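Local structure of protein HI_1472 (Haemophilus influenzae, 3PSH) at residues A[73-78]-A[99-104]; A[20-25]-A[83-88]; A[2-7]-A[144-149]; A[12-17]-A[106-111]. The protein binds molybdate and tungstate, but not sulfate or phosphate, in the periplasm and serves as the solute-binding component of the MolBCA ABC importer. One frame throughout, in Å; residues are numbered along the deposited sequence.

Overall arrangement
All four contacts lie in the N-terminal lobe, around its four-stranded parallel sheet. Contact 2 joins strands 21-24 and 87-91 inside the sheet, and contact 4 lays the N-terminal hairpin against the next strand, 109-112; their centres are about 9 Å apart. Contact 1 packs the helices either side of strand 87-91 in the chain, touching contact 2 where Ile102 CD1 meets Val88 CG1 at 3.9 Å. Contact 3 sets the hairpin's other strand against a helix, 132-151, and the centres of contacts 3 and 4 are about 10 Å apart. None includes a molybdate-binding residue, but the side chains of Leu24 (contact 2) and Gln7 (contact 3) come within about 13 and 12 Å of the ion.

Contact 1 (A[73-78]-A[99-104]); sequences NSVNIE and IKQISD
Ile77 and Val75 lie against Gln101 and Ile102, bringing the start of helix 77-82 and the loop before it against helix 96-103; the two helices precede and follow strand 87-91 in the alpha/beta sheet domain of the N-terminal lobe. The tight part is made by aliphatic side chains set against the helix. Ile77 sends its CD1 methyl over the helix backbone, 3.4 Å from Gln101 O, and the same methyl makes an apolar contact with Ile102 CG1 at 3.9 Å. Two successive turns place it there: CG1 sits opposite the carbonyl carbon (chi1 -69°), and the next bond folds round again (chi2 -63°). Val75 supplies the second contact surface, its CG1 branch lying 4.0 Å from Gln101 CB, almost as near the amide end of that side chain, and 4.1 Å from Ile102 CG1. Gln101 and Val75 run past one another in opposite directions. Ile102 is the buried member of the group; it also packs on Val88 and Val109 of the sheet, so this edge of the helix faces inward.

Toward the outer side the packing gives way to polar bridging. The Gln101 amide passes its OE1 across Ile77 CG1, and the polar link between the segments runs through a water. On the exposed side Lys100 NZ forms a salt bridge with Asp104 OD2, while Asn76 caps the start of helix 77-82 through Ser79 N. The water gives protons to Val75 O and to Gln101 OE1, the latter at 2.7 Å, and accepts the N-H of Ile77 at 3.0 Å.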
loop_
_atom_site.group_PDB
_atom_site.type_symbol
_atom_site.label_atom_id
_atom_site.label_comp_id
_atom_site.label_asym_id
_atom_site.label_seq_id
_atom_site.Cartn_x
_atom_site.Cartn_y
_atom_site.Cartn_z
ATOM N N ASN A 73 -0.010 15.878 -2.168
ATOM C CA ASN A 73 -0.434 16.685 -3.317
ATOM C C ASN A 73 -0.108 18.192 -3.201
ATOM O O ASN A 73 -0.610 19.023 -3.891
ATOM C CB ASN A 73 -1.941 16.434 -3.587
ATOM C CG ASN A 73 -2.792 16.923 -2.446
ATOM O OD1 ASN A 73 -2.305 17.508 -1.450
ATOM N ND2 ASN A 73 -4.074 16.549 -2.519
ATOM N N SER A 74 0.845 18.499 -2.369
ATOM C CA SER A 74 1.299 19.920 -2.124
ATOM C C SER A 74 2.785 19.898 -1.677
ATOM O O SER A 74 3.290 18.914 -1.047
ATOM C CB SER A 74 0.419 20.661 -1.089
ATOM O OG SER A 74 0.619 20.157 0.259
ATOM N N VAL A 75 3.514 21.001 -1.969
ATOM C CA VAL A 75 4.883 21.065 -1.506
ATOM C C VAL A 75 5.131 22.490 -1.022
ATOM O O VAL A 75 4.372 23.399 -1.472
ATOM C CB VAL A 75 5.832 20.664 -2.635
ATOM C CG1 VAL A 75 5.706 21.663 -3.891
ATOM C CG2 VAL A 75 7.359 20.557 -2.078
ATOM N N ASN A 76 6.060 22.618 -0.055
ATOM C CA ASN A 76 6.427 23.953 0.535
ATOM C C ASN A 76 7.890 24.128 0.066
ATOM O O ASN A 76 8.822 23.612 0.724
ATOM C CB ASN A 76 6.266 23.947 2.076
ATOM C CG ASN A 76 6.745 25.253 2.715
ATOM O OD1 ASN A 76 7.464 26.004 2.088
ATOM N ND2 ASN A 76 6.206 25.580 3.921
ATOM N N ILE A 77 8.060 24.822 -1.060
ATOM C CA ILE A 77 9.399 24.897 -1.733
ATOM C C ILE A 77 10.372 25.600 -0.769
ATOM O O ILE A 77 11.502 25.119 -0.581
ATOM C CB ILE A 77 9.343 25.652 -3.046
ATOM C CG1 ILE A 77 8.548 24.888 -4.158
ATOM C CG2 ILE A 77 10.724 25.945 -3.670
ATOM C CD1 ILE A 77 9.159 23.503 -4.611
ATOM N N GLU A 78 9.939 26.695 -0.116
ATOM C CA GLU A 78 10.932 27.310 0.831
ATOM C C GLU A 78 11.382 26.400 1.960
ATOM O O GLU A 78 12.559 26.489 2.324
ATOM C CB GLU A 78 10.492 28.657 1.445
ATOM C CG GLU A 78 10.001 29.676 0.414
ATOM C CD GLU A 78 11.119 30.518 -0.106
ATOM O OE1 GLU A 78 12.280 30.266 0.271
ATOM O OE2 GLU A 78 10.895 31.376 -1.026
ATOM N N ILE A 99 4.734 19.094 -9.172
ATOM C CA ILE A 99 5.980 18.601 -9.820
ATOM C C ILE A 99 6.740 19.818 -10.428
ATOM O O ILE A 99 7.970 19.919 -10.276
ATOM C CB ILE A 99 5.643 17.577 -10.916
ATOM C CG1 ILE A 99 5.163 16.346 -10.135
ATOM C CG2 ILE A 99 6.873 17.293 -11.794
ATOM C CD1 ILE A 99 4.514 15.181 -11.027
ATOM N N LYS A 100 6.007 20.705 -11.100
ATOM C CA LYS A 100 6.601 21.903 -11.728
ATOM C C LYS A 100 7.252 22.792 -10.661
ATOM O O LYS A 100 8.345 23.274 -10.922
ATOM C CB LYS A 100 5.580 22.701 -12.556
ATOM C CG LYS A 100 6.216 23.924 -13.323
ATOM C CD LYS A 100 5.160 24.478 -14.265
ATOM C CE LYS A 100 5.591 25.770 -15.015
ATOM N NZ LYS A 100 6.028 26.862 -14.064
ATOM N N GLN A 101 6.587 23.027 -9.513
ATOM C CA GLN A 101 7.262 23.791 -8.367
ATOM C C GLN A 101 8.664 23.216 -8.069
ATOM O O GLN A 101 9.607 23.944 -7.922
ATOM C CB GLN A 101 6.424 23.893 -7.102
ATOM C CG GLN A 101 5.236 24.791 -7.284
ATOM C CD GLN A 101 4.683 25.165 -5.965
ATOM O OE1 GLN A 101 5.347 25.905 -5.242
ATOM N NE2 GLN A 101 3.476 24.611 -5.587
ATOM N N ILE A 102 8.759 21.909 -7.955
ATOM C CA ILE A 102 10.029 21.271 -7.578
ATOM C C ILE A 102 11.040 21.289 -8.766
ATOM O O ILE A 102 12.171 21.688 -8.541
ATOM C CB ILE A 102 9.739 19.811 -7.093
ATOM C CG1 ILE A 102 8.756 19.807 -5.857
ATOM C CG2 ILE A 102 11.025 19.146 -6.829
ATOM C CD1 ILE A 102 8.244 18.396 -5.614
ATOM N N SER A 103 10.576 21.042 -10.008
ATOM C CA SER A 103 11.458 21.078 -11.174
ATOM C C SER A 103 11.977 22.515 -11.412
ATOM O O SER A 103 13.061 22.668 -11.898
ATOM C CB SER A 103 10.678 20.665 -12.368
ATOM O OG SER A 103 10.299 19.309 -12.143
ATOM N N ASP A 104 11.166 23.500 -11.110
ATOM C CA ASP A 104 11.550 24.917 -11.288
ATOM C C ASP A 104 12.689 25.323 -10.335
ATOM O O ASP A 104 13.351 26.331 -10.599
ATOM C CB ASP A 104 10.377 25.906 -11.117
ATOM C CG ASP A 104 9.471 25.957 -12.304
ATOM O OD1 ASP A 104 9.746 25.415 -13.383
ATOM O OD2 ASP A 104 8.337 26.481 -12.134
HETATM O O HOH W 1 5.646 25.827 -2.512
#

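Contact 2 (A[20-25]-A[83-88]); sequences RAVVLQ and LKPDVV
The Arg20 guanidinium meets Leu83 edge-on: Leu83 O lies within 5° of its plane and accepts two bonds, from NE at 2.8 Å and from NH2 at 2.7 Å. Lys84 O stands near the same edge and takes only a weak bond from NE. A bend at chi3 (80°) swings the group back over the turn that follows helix 77-82. The other flat group, the Asp86 carboxylate, turns to the backbone just before strand 21-24; OD2 accepts the N-H of Asn19 and, weakly, that of Arg20. In return Asp86 N bonds to Arg20 O at 3.0 Å.

Beyond this end the segments join as parallel strands, with Val22 N bonded to Val87 O at 2.9 Å. On the Val22 face, its CG2 meets Leu83 CD1 at 3.8 Å and the Pro85 ring beside it, while Leu24 CD1 touches Val88 CG1 at 3.7 Å. On the other face Ala21 CB packs against Val87 CG1 at 3.5 Å.

Two bonds to Leu83 O tie Arg20 to the turn into strand 87-91; its charge there, just past the end of helix 77-82, probably suits the negative end of the helix dipole.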
loop_
_atom_site.group_PDB
_atom_site.type_symbol
_atom_site.label_atom_id
_atom_site.label_comp_id
_atom_site.label_asym_id
_atom_site.label_seq_id
_atom_site.Cartn_x
_atom_site.Cartn_y
_atom_site.Cartn_z
ATOM N N ARG A 20 20.171 12.731 0.602
ATOM C CA ARG A 20 19.215 13.766 1.070
ATOM C C ARG A 20 17.865 13.734 0.333
ATOM O O ARG A 20 17.363 14.739 -0.146
ATOM C CB ARG A 20 19.849 15.171 0.974
ATOM C CG ARG A 20 21.055 15.231 1.897
ATOM C CD ARG A 20 21.703 16.634 1.889
ATOM N NE ARG A 20 20.815 17.370 2.779
ATOM C CZ ARG A 20 20.773 17.304 4.105
ATOM N NH1 ARG A 20 21.748 16.664 4.824
ATOM N NH2 ARG A 20 19.773 17.961 4.755
ATOM N N ALA A 21 17.243 12.539 0.333
ATOM C CA ALA A 21 16.039 12.392 -0.469
ATOM C C ALA A 21 14.877 12.942 0.372
ATOM O O ALA A 21 14.889 12.786 1.638
ATOM C CB ALA A 21 15.798 10.877 -0.690
ATOM N N VAL A 22 13.870 13.449 -0.333
ATOM C CA VAL A 22 12.642 13.827 0.436
ATOM C C VAL A 22 11.567 12.894 -0.119
ATOM O O VAL A 22 11.453 12.754 -1.315
ATOM C CB VAL A 22 12.354 15.334 0.240
ATOM C CG1 VAL A 22 10.915 15.652 0.741
ATOM C CG2 VAL A 22 13.370 16.067 1.154
ATOM N N VAL A 23 10.825 12.220 0.766
ATOM C CA VAL A 23 9.922 11.183 0.272
ATOM C C VAL A 23 8.467 11.575 0.558
ATOM O O VAL A 23 8.031 11.494 1.704
ATOM C CB VAL A 23 10.240 9.762 0.921
ATOM C CG1 VAL A 23 9.210 8.787 0.342
ATOM C CG2 VAL A 23 11.679 9.369 0.527
ATOM N N LEU A 24 7.793 12.088 -0.487
ATOM C CA LEU A 24 6.422 12.657 -0.317
ATOM C C LEU A 24 5.278 11.681 -0.610
ATOM O O LEU A 24 4.252 12.042 -1.209
ATOM C CB LEU A 24 6.276 14.008 -1.104
ATOM C CG LEU A 24 7.344 15.140 -0.713
ATOM C CD1 LEU A 24 7.002 16.374 -1.536
ATOM C CD2 LEU A 24 7.393 15.399 0.827
ATOM N N GLN A 25 5.520 10.417 -0.311
ATOM C CA GLN A 25 4.550 9.337 -0.583
ATOM C C GLN A 25 4.837 8.280 0.478
ATOM O O GLN A 25 6.014 7.854 0.619
ATOM C CB GLN A 25 4.787 8.782 -1.994
ATOM C CG GLN A 25 3.570 7.857 -2.425
ATOM C CD GLN A 25 3.926 6.767 -3.369
ATOM O OE1 GLN A 25 3.285 6.663 -4.460
ATOM N NE2 GLN A 25 4.948 5.987 -3.060
ATOM N N LEU A 83 16.379 21.991 3.266
ATOM C CA LEU A 83 16.857 20.620 3.467
ATOM C C LEU A 83 17.984 20.233 2.503
ATOM O O LEU A 83 18.602 19.125 2.640
ATOM C CB LEU A 83 15.751 19.551 3.347
ATOM C CG LEU A 83 14.631 19.871 4.294
ATOM C CD1 LEU A 83 13.520 18.784 3.871
ATOM C CD2 LEU A 83 15.147 19.668 5.712
ATOM N N LYS A 84 18.252 21.069 1.470
ATOM C CA LYS A 84 19.276 20.725 0.499
ATOM C C LYS A 84 19.037 19.313 -0.101
ATOM O O LYS A 84 20.001 18.489 -0.174
ATOM C CB LYS A 84 20.719 20.822 1.089
ATOM C CG LYS A 84 20.994 22.373 1.492
ATOM C CD LYS A 84 22.462 22.563 1.991
ATOM C CE LYS A 84 22.614 24.041 2.502
ATOM N NZ LYS A 84 23.892 24.106 3.310
ATOM N N PRO A 85 17.765 19.062 -0.548
ATOM C CA PRO A 85 17.536 17.667 -1.062
ATOM C C PRO A 85 18.273 17.375 -2.341
ATOM O O PRO A 85 18.604 18.317 -3.129
ATOM C CB PRO A 85 16.059 17.619 -1.319
ATOM C CG PRO A 85 15.602 19.050 -1.349
ATOM C CD PRO A 85 16.622 19.949 -0.771
ATOM N N ASP A 86 18.579 16.110 -2.553
ATOM C CA ASP A 86 19.137 15.722 -3.862
ATOM C C ASP A 86 18.136 14.997 -4.790
ATOM O O ASP A 86 18.389 14.827 -5.992
ATOM C CB ASP A 86 20.462 14.953 -3.692
ATOM C CG ASP A 86 20.423 13.815 -2.653
ATOM O OD1 ASP A 86 19.319 13.434 -2.157
ATOM O OD2 ASP A 86 21.512 13.275 -2.231
ATOM N N VAL A 87 16.977 14.605 -4.215
ATOM C CA VAL A 87 15.858 14.048 -5.022
ATOM C C VAL A 87 14.594 14.143 -4.184
ATOM O O VAL A 87 14.731 14.081 -2.976
ATOM C CB VAL A 87 16.161 12.517 -5.379
ATOM C CG1 VAL A 87 16.266 11.629 -4.092
ATOM C CG2 VAL A 87 15.197 11.970 -6.495
ATOM N N VAL A 88 13.418 14.221 -4.818
ATOM C CA VAL A 88 12.068 14.152 -4.183
ATOM C C VAL A 88 11.353 13.035 -4.900
ATOM O O VAL A 88 11.233 13.071 -6.158
ATOM C CB VAL A 88 11.288 15.452 -4.369
ATOM C CG1 VAL A 88 9.899 15.441 -3.693
ATOM C CG2 VAL A 88 12.138 16.627 -3.664
#

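Contact 3 (A[2-7]-A[144-149]); sequences RIITDQ and IELIAE
Strand 2-5, which carries Ile4, runs nearly antiparallel to the Leu146-bearing helix segment 144-149, at 162° and with the axes 10.0 Å apart at their closest. Leu146 reaches across from the helix. Its CD1 branch meets Ile4 CD1 at 3.8 Å, the two side chains crossing at about a right angle, and its CD2 branch lies against the backbone at the end of the strand, 3.7 Å from Asp6 CA and 3.8 Å from Thr5 O. Ile4 faces two neighbours at once because CG1 is tucked between the backbone N and the carbonyl carbon (chi1 64°): CG1 and CD1 serve Leu146, and CG2 slides along the extended Glu149 to lie 3.4 Å from OE2.

The strand belongs to the N-terminal hairpin with strand 11-14, and the contact closes that hairpin onto helix 132-151 of the N-terminal lobe; Leu146 also packs on Val110 and Ile112 of the parallel sheet. Nearer the binding cleft, Gln7 is bonded to Leu114 N and Ser113 N through OE1 and to Gln142 and Gly139 through NE2, with its side chain about 7 Å from that of the molybdate-binding Tyr280.

At the other end Arg2 supplies the polar link. Its NH1 donates to Glu149 O at 2.8 Å, fairly straight at 153°, reaching the oxygen from above the carbonyl plane while the oxygen lies near the guanidinium plane. Backbone oxygens also hold the rest of the group: NE donates to Pro15 O and NH2 to Val150 O. The Glu149 carboxylate is not part of this grip, its OE2 standing 5.2 Å from Arg2 NH1.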
loop_
_atom_site.group_PDB
_atom_site.type_symbol
_atom_site.label_atom_id
_atom_site.label_comp_id
_atom_site.label_asym_id
_atom_site.label_seq_id
_atom_site.Cartn_x
_atom_site.Cartn_y
_atom_site.Cartn_z
ATOM N N ARG A 2 23.134 9.835 -13.181
ATOM C CA ARG A 2 22.480 8.640 -13.670
ATOM C C ARG A 2 21.189 9.084 -14.267
ATOM O O ARG A 2 20.528 9.999 -13.711
ATOM C CB ARG A 2 22.135 7.739 -12.440
ATOM C CG ARG A 2 23.303 7.303 -11.665
ATOM C CD ARG A 2 22.863 6.370 -10.572
ATOM N NE ARG A 2 22.380 7.147 -9.432
ATOM C CZ ARG A 2 21.786 6.547 -8.395
ATOM N NH1 ARG A 2 21.532 5.240 -8.496
ATOM N NH2 ARG A 2 21.380 7.260 -7.370
ATOM N N ILE A 3 20.742 8.387 -15.327
ATOM C CA ILE A 3 19.364 8.636 -15.809
ATOM C C ILE A 3 18.475 7.439 -15.509
ATOM O O ILE A 3 18.825 6.286 -15.767
ATOM C CB ILE A 3 19.377 8.969 -17.333
ATOM C CG1 ILE A 3 20.214 10.230 -17.606
ATOM C CG2 ILE A 3 18.047 9.202 -17.865
ATOM C CD1 ILE A 3 20.557 10.336 -19.108
ATOM N N ILE A 4 17.310 7.744 -14.909
ATOM C CA ILE A 4 16.321 6.674 -14.674
ATOM C C ILE A 4 15.039 7.006 -15.380
ATOM O O ILE A 4 14.872 8.105 -15.793
ATOM C CB ILE A 4 16.092 6.383 -13.135
ATOM C CG1 ILE A 4 15.485 7.624 -12.404
ATOM C CG2 ILE A 4 17.374 5.843 -12.494
ATOM C CD1 ILE A 4 13.927 7.790 -12.486
ATOM N N THR A 5 14.141 6.005 -15.520
ATOM C CA THR A 5 12.778 6.247 -16.004
ATOM C C THR A 5 11.843 5.952 -14.833
ATOM O O THR A 5 11.866 4.894 -14.220
ATOM C CB THR A 5 12.390 5.393 -17.200
ATOM O OG1 THR A 5 13.370 5.632 -18.233
ATOM C CG2 THR A 5 11.023 5.719 -17.727
ATOM N N ASP A 6 11.114 6.964 -14.496
ATOM C CA ASP A 6 10.163 6.823 -13.326
ATOM C C ASP A 6 8.805 6.258 -13.836
ATOM O O ASP A 6 8.588 6.031 -15.032
ATOM C CB ASP A 6 10.040 8.160 -12.561
ATOM C CG ASP A 6 9.072 9.155 -13.180
ATOM O OD1 ASP A 6 8.372 8.885 -14.222
ATOM O OD2 ASP A 6 8.964 10.255 -12.588
ATOM N N GLN A 7 7.891 6.115 -12.875
ATOM C CA GLN A 7 6.619 5.442 -13.166
ATOM C C GLN A 7 5.536 6.355 -13.845
ATOM O O GLN A 7 4.321 5.982 -14.047
ATOM C CB GLN A 7 6.179 4.678 -11.915
ATOM C CG GLN A 7 7.154 3.551 -11.620
ATOM C CD GLN A 7 6.570 2.547 -10.614
ATOM O OE1 GLN A 7 6.267 2.929 -9.520
ATOM N NE2 GLN A 7 6.658 1.270 -10.905
ATOM N N ILE A 144 9.773 -1.153 -6.638
ATOM C CA ILE A 144 10.791 -1.522 -5.674
ATOM C C ILE A 144 12.187 -1.421 -6.362
ATOM O O ILE A 144 13.152 -0.908 -5.733
ATOM C CB ILE A 144 10.530 -2.967 -5.047
ATOM C CG1 ILE A 144 9.281 -2.948 -4.136
ATOM C CG2 ILE A 144 11.772 -3.363 -4.183
ATOM C CD1 ILE A 144 8.970 -4.402 -3.638
ATOM N N GLU A 145 12.232 -2.003 -7.560
ATOM C CA GLU A 145 13.569 -1.922 -8.282
ATOM C C GLU A 145 14.064 -0.525 -8.447
ATOM O O GLU A 145 15.308 -0.244 -8.271
ATOM C CB GLU A 145 13.592 -2.727 -9.573
ATOM C CG GLU A 145 13.361 -4.236 -9.308
ATOM C CD GLU A 145 13.018 -5.005 -10.585
ATOM O OE1 GLU A 145 12.689 -4.359 -11.596
ATOM O OE2 GLU A 145 13.011 -6.239 -10.523
ATOM N N LEU A 146 13.144 0.361 -8.784
ATOM C CA LEU A 146 13.521 1.836 -9.047
ATOM C C LEU A 146 13.962 2.507 -7.745
ATOM O O LEU A 146 14.972 3.164 -7.716
ATOM C CB LEU A 146 12.363 2.579 -9.711
ATOM C CG LEU A 146 12.516 4.124 -9.774
ATOM C CD1 LEU A 146 13.771 4.418 -10.761
ATOM C CD2 LEU A 146 11.178 4.720 -10.468
ATOM N N ILE A 147 13.192 2.329 -6.655
ATOM C CA ILE A 147 13.538 2.985 -5.379
ATOM C C ILE A 147 14.896 2.397 -4.931
ATOM O O ILE A 147 15.759 3.140 -4.445
ATOM C CB ILE A 147 12.412 2.716 -4.340
ATOM C CG1 ILE A 147 11.109 3.301 -4.891
ATOM C CG2 ILE A 147 12.827 3.229 -2.957
ATOM C CD1 ILE A 147 9.767 2.836 -4.210
ATOM N N ALA A 148 15.073 1.098 -5.060
ATOM C CA ALA A 148 16.332 0.497 -4.633
ATOM C C ALA A 148 17.483 1.050 -5.484
ATOM O O ALA A 148 18.599 1.239 -4.984
ATOM C CB ALA A 148 16.261 -1.025 -4.601
ATOM N N GLU A 149 17.247 1.287 -6.759
ATOM C CA GLU A 149 18.391 1.787 -7.628
ATOM C C GLU A 149 18.708 3.160 -7.164
ATOM O O GLU A 149 19.851 3.525 -7.020
ATOM C CB GLU A 149 17.889 1.826 -9.079
ATOM C CG GLU A 149 18.875 2.532 -10.126
ATOM C CD GLU A 149 18.316 2.515 -11.547
ATOM O OE1 GLU A 149 17.107 2.238 -11.791
ATOM O OE2 GLU A 149 19.068 2.870 -12.471
#

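Contact 4 (A[12-17]-A[106-111]); sequences VTIPDH and NIPVVA
Val12 and Ile14 close on the ring of Pro108, and the apolar contacts come first. Pro108 CB is the shared point: Val12 CG1 touches it at 3.8 Å, the two side chains crossing at about a right angle, and Ile14 CG2 approaches more obliquely at 3.9 Å. Val12 holds CG1 anti to its own N (chi1 -174°), which lets that branch also look toward Val110 CG2, a looser neighbour at 4.4 Å. The Pro15 ring adds a marginal contact, its CD lying 4.5 Å from Pro108 CG.

A second kind of contact sets carbon groups against carbonyl oxygens. The Val12 CG2 methyl presses close to Val109 O, 3.2 Å away, and, in the reverse sense, Thr13 O lies 3.5 Å from Pro108 CB. The two backbones face each other here without pairing as strands.

Hydrogen bonding is left to neighbours. Val109 O accepts from the Arg10 guanidinium, and Ala111 N donates to the Asp6 carboxylate, so residues of the hairpin's turn reach the backbone polar groups on this side of strand 109-112. On its other side the strand bonds to strand 87-91, through Val110 N and Val88 O.

This is a hairpin laid beside the outermost strand of a parallel sheet of order 2-1-3-4, the alpha/beta architecture of the N-terminal lobe in the family 8 solute-binding proteins.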
loop_
_atom_site.group_PDB
_atom_site.type_symbol
_atom_site.label_atom_id
_atom_site.label_comp_id
_atom_site.label_asym_id
_atom_site.label_seq_id
_atom_site.Cartn_x
_atom_site.Cartn_y
_atom_site.Cartn_z
ATOM N N VAL A 12 14.634 10.965 -15.818
ATOM C CA VAL A 12 15.095 11.826 -14.728
ATOM C C VAL A 12 16.591 11.604 -14.494
ATOM O O VAL A 12 17.112 10.472 -14.265
ATOM C CB VAL A 12 14.372 11.530 -13.338
ATOM C CG1 VAL A 12 14.757 12.520 -12.245
ATOM C CG2 VAL A 12 12.895 11.532 -13.502
ATOM N N THR A 13 17.249 12.741 -14.471
ATOM C CA THR A 13 18.718 12.692 -14.141
ATOM C C THR A 13 18.955 12.941 -12.694
ATOM O O THR A 13 18.435 13.955 -12.145
ATOM C CB THR A 13 19.514 13.727 -14.999
ATOM O OG1 THR A 13 19.254 13.465 -16.385
ATOM C CG2 THR A 13 20.982 13.543 -14.774
ATOM N N ILE A 14 19.671 12.025 -12.052
ATOM C CA ILE A 14 19.883 12.180 -10.574
ATOM C C ILE A 14 21.367 12.062 -10.281
ATOM O O ILE A 14 22.098 11.476 -11.087
ATOM C CB ILE A 14 19.109 11.130 -9.759
ATOM C CG1 ILE A 14 19.560 9.702 -10.179
ATOM C CG2 ILE A 14 17.551 11.280 -10.065
ATOM C CD1 ILE A 14 18.847 8.592 -9.340
ATOM N N PRO A 15 21.787 12.511 -9.112
ATOM C CA PRO A 15 23.184 12.301 -8.727
ATOM C C PRO A 15 23.551 10.811 -8.639
ATOM O O PRO A 15 22.699 9.913 -8.489
ATOM C CB PRO A 15 23.225 12.873 -7.312
ATOM C CG PRO A 15 22.178 13.908 -7.292
ATOM C CD PRO A 15 21.059 13.300 -8.098
ATOM N N ASP A 16 24.851 10.548 -8.728
ATOM C CA ASP A 16 25.294 9.194 -8.588
ATOM C C ASP A 16 25.034 8.570 -7.198
ATOM O O ASP A 16 24.850 7.298 -7.108
ATOM C CB ASP A 16 26.824 9.187 -8.817
ATOM C CG ASP A 16 27.195 9.342 -10.220
ATOM O OD1 ASP A 16 26.406 9.260 -11.154
ATOM O OD2 ASP A 16 28.431 9.406 -10.427
ATOM N N HIS A 17 24.981 9.392 -6.176
ATOM C CA HIS A 17 24.644 8.914 -4.825
ATOM C C HIS A 17 23.584 9.823 -4.312
ATOM O O HIS A 17 23.611 11.034 -4.539
ATOM C CB HIS A 17 25.838 8.879 -3.898
ATOM C CG HIS A 17 26.991 8.170 -4.515
ATOM N ND1 HIS A 17 26.965 6.816 -4.782
ATOM C CD2 HIS A 17 28.192 8.644 -4.960
ATOM C CE1 HIS A 17 28.138 6.460 -5.311
ATOM N NE2 HIS A 17 28.890 7.552 -5.441
ATOM N N ASN A 106 15.048 23.086 -9.671
ATOM C CA ASN A 106 16.135 22.234 -10.198
ATOM C C ASN A 106 16.404 21.017 -9.239
ATOM O O ASN A 106 17.550 20.505 -9.003
ATOM C CB ASN A 106 17.486 23.020 -10.306
ATOM C CG ASN A 106 17.288 24.376 -10.934
ATOM O OD1 ASN A 106 16.486 24.515 -11.882
ATOM N ND2 ASN A 106 18.064 25.355 -10.473
ATOM N N ILE A 107 15.336 20.500 -8.628
ATOM C CA ILE A 107 15.541 19.340 -7.814
ATOM C C ILE A 107 14.878 18.176 -8.616
ATOM O O ILE A 107 13.718 18.325 -9.048
ATOM C CB ILE A 107 14.824 19.433 -6.488
ATOM C CG1 ILE A 107 15.417 20.528 -5.590
ATOM C CG2 ILE A 107 14.971 18.172 -5.727
ATOM C CD1 ILE A 107 14.353 20.944 -4.511
ATOM N N PRO A 108 15.600 17.066 -8.818
ATOM C CA PRO A 108 15.041 15.920 -9.610
ATOM C C PRO A 108 13.806 15.362 -8.832
ATOM O O PRO A 108 13.796 15.296 -7.604
ATOM C CB PRO A 108 16.205 14.862 -9.616
ATOM C CG PRO A 108 17.406 15.686 -9.186
ATOM C CD PRO A 108 16.953 16.779 -8.322
ATOM N N VAL A 109 12.820 14.917 -9.604
ATOM C CA VAL A 109 11.601 14.337 -9.051
ATOM C C VAL A 109 11.398 12.918 -9.644
ATOM O O VAL A 109 11.542 12.730 -10.862
ATOM C CB VAL A 109 10.388 15.174 -9.582
ATOM C CG1 VAL A 109 8.973 14.414 -9.287
ATOM C CG2 VAL A 109 10.333 16.532 -8.915
ATOM N N VAL A 110 11.051 11.969 -8.775
ATOM C CA VAL A 110 10.866 10.606 -9.215
ATOM C C VAL A 110 9.479 10.188 -8.712
ATOM O O VAL A 110 9.221 10.199 -7.499
ATOM C CB VAL A 110 11.860 9.657 -8.552
ATOM C CG1 VAL A 110 11.594 8.123 -8.951
ATOM C CG2 VAL A 110 13.257 10.017 -9.010
ATOM N N ALA A 111 8.594 9.986 -9.699
ATOM C CA ALA A 111 7.124 9.650 -9.439
ATOM C C ALA A 111 6.977 8.140 -9.308
ATOM O O ALA A 111 7.604 7.335 -10.137
ATOM C CB ALA A 111 6.277 10.199 -10.604
#